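Transcriptional regulator, HTH_3 family (Vibrio cholerae, PDB 1Y9Q) probably binds DNA as a dimeric transcription factor, joining a helix-turn-helix domain to a cupin domain that holds zinc and d-methionine. Local coordinates at residues Q15-N18 / L19-R23. Sequence-based numbering, arbitrary orientation.
Sequences QLKN and LRKSR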
loop_
_atom_site.group_PDB
_atom_site.type_symbol
_atom_site.label_atom_id
_atom_site.label_comp_id
_atom_site.label_asym_id
_atom_site.label_seq_id
_atom_site.Cartn_x
_atom_site.Cartn_y
_atom_site.Cartn_z
ATOM N N GLN A 15 -9.278 15.029 -19.815
ATOM C CA GLN A 15 -8.269 14.165 -20.437
ATOM C C GLN A 15 -8.495 12.689 -20.118
ATOM O O GLN A 15 -8.263 11.832 -20.970
ATOM C CB GLN A 15 -6.857 14.587 -20.025
ATOM C CG GLN A 15 -5.722 13.815 -20.744
ATOM C CD GLN A 15 -5.787 13.897 -22.270
ATOM O OE1 GLN A 15 -6.598 14.632 -22.839
ATOM N NE2 GLN A 15 -4.922 13.139 -22.936
ATOM N N LEU A 16 -8.968 12.387 -18.911
ATOM C CA LEU A 16 -9.235 10.996 -18.550
ATOM C C LEU A 16 -10.276 10.433 -19.502
ATOM O O LEU A 16 -10.147 9.313 -19.992
ATOM C CB LEU A 16 -9.760 10.883 -17.119
ATOM C CG LEU A 16 -10.345 9.509 -16.749
ATOM C CD1 LEU A 16 -9.332 8.404 -17.055
ATOM C CD2 LEU A 16 -10.738 9.491 -15.271
ATOM N N LYS A 17 -11.311 11.220 -19.756
ATOM C CA LYS A 17 -12.375 10.803 -20.658
ATOM C C LYS A 17 -11.798 10.581 -22.056
ATOM O O LYS A 17 -12.104 9.588 -22.709
ATOM C CB LYS A 17 -13.472 11.870 -20.701
ATOM C CG LYS A 17 -14.748 11.423 -21.396
ATOM C CD LYS A 17 -15.790 12.536 -21.380
ATOM C CE LYS A 17 -17.077 12.104 -22.065
ATOM N NZ LYS A 17 -18.117 13.171 -21.986
ATOM N N ASN A 18 -10.953 11.503 -22.508
ATOM C CA ASN A 18 -10.348 11.378 -23.831
ATOM C C ASN A 18 -9.529 10.090 -23.901
ATOM O O ASN A 18 -9.693 9.290 -24.821
ATOM C CB ASN A 18 -9.444 12.572 -24.127
ATOM C CG ASN A 18 -9.057 12.655 -25.587
ATOM O OD1 ASN A 18 -8.556 11.684 -26.169
ATOM N ND2 ASN A 18 -9.281 13.820 -26.192
ATOM N N LEU A 19 -8.646 9.893 -22.923
ATOM C CA LEU A 19 -7.816 8.692 -22.888
ATOM C C LEU A 19 -8.679 7.435 -22.910
ATOM O O LEU A 19 -8.398 6.494 -23.663
ATOM C CB LEU A 19 -6.923 8.691 -21.638
ATOM C CG LEU A 19 -5.809 9.748 -21.585
ATOM C CD1 LEU A 19 -5.118 9.713 -20.224
ATOM C CD2 LEU A 19 -4.801 9.476 -22.708
ATOM N N ARG A 20 -9.738 7.423 -22.103
ATOM C CA ARG A 20 -10.629 6.263 -22.035
ATOM C C ARG A 20 -11.357 6.027 -23.356
ATOM O O ARG A 20 -11.341 4.922 -23.895
ATOM C CB ARG A 20 -11.663 6.438 -20.913
ATOM C CG ARG A 20 -12.632 5.263 -20.789
ATOM C CD ARG A 20 -13.549 5.386 -19.584
ATOM N NE ARG A 20 -14.497 6.497 -19.696
ATOM C CZ ARG A 20 -15.594 6.482 -20.447
ATOM N NH1 ARG A 20 -15.897 5.413 -21.170
ATOM N NH2 ARG A 20 -16.400 7.535 -20.464
ATOM N N LYS A 21 -11.995 7.076 -23.862
ATOM C CA LYS A 21 -12.743 7.010 -25.115
ATOM C C LYS A 21 -11.845 6.655 -26.295
ATOM O O LYS A 21 -12.253 5.912 -27.190
ATOM C CB LYS A 21 -13.429 8.350 -25.385
ATOM C CG LYS A 21 -14.560 8.699 -24.423
ATOM C CD LYS A 21 -15.811 7.887 -24.715
ATOM C CE LYS A 21 -17.012 8.441 -23.955
ATOM N NZ LYS A 21 -18.245 7.631 -24.185
ATOM N N SER A 22 -10.629 7.194 -26.307
ATOM C CA SER A 22 -9.702 6.906 -27.397
ATOM C C SER A 22 -9.385 5.418 -27.432
ATOM O O SER A 22 -9.088 4.863 -28.487
ATOM C CB SER A 22 -8.402 7.704 -27.236
ATOM O OG SER A 22 -8.637 9.092 -27.420
ATOM N N ARG A 23 -9.454 4.774 -26.273
ATOM C CA ARG A 23 -9.185 3.344 -26.176
ATOM C C ARG A 23 -10.449 2.522 -26.418
ATOM O O ARG A 23 -10.390 1.294 -26.505
ATOM C CB ARG A 23 -8.613 3.016 -24.795
ATOM C CG ARG A 23 -7.229 3.603 -24.559
ATOM C CD ARG A 23 -6.836 3.557 -23.085
ATOM N NE ARG A 23 -5.405 3.781 -22.898
ATOM C CZ ARG A 23 -4.752 4.876 -23.280
ATOM N NH1 ARG A 23 -5.395 5.873 -23.878
ATOM N NH2 ARG A 23 -3.445 4.971 -23.069
#
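Ser22 sits one turn after Asn18, near the C-terminal end of helix 5-22. Its OG lies within bonding distance of both Asn18 oxygens, 2.8 Å from Asn18 O and 2.9 Å from Asn18 OD1. With OG beside its own backbone N (chi1 -68°), the hydroxyl turns back toward the preceding turn. Ser22 N also donates to Asn18 O, at 2.7 Å.

The same i to i+4 pattern runs through the two turns: Leu19 N to Gln15 O, Arg20 N to Leu16 O and Lys21 N to Lys17 O. Arg23 NH1 curls back to Leu19 O (3.1 Å), approaching from above the carbonyl plane.

The other side-chain contacts are van der Waals. Leu19 slants across the Gln15 side chain, its CD2 3.7 Å from Gln15 NE2. That amide donates to Ala69 O. Lys17 and Lys21 run side by side, with CG to CG at 4.1 Å. Lys17 NZ and Lys21 NZ, of like charge, lie 6.0 Å apart.

Helix 5-22 belongs to the helix-turn-helix domain. Leu16 faces inward onto Ile44 of helix 38-45 and onto Ile59 and Leu63 of helix 53-63. Arg20 reaches Thr30 of helix 27-34, donates to Leu25 O and forms a salt bridge with Glu45, so its side chain links the first three helices.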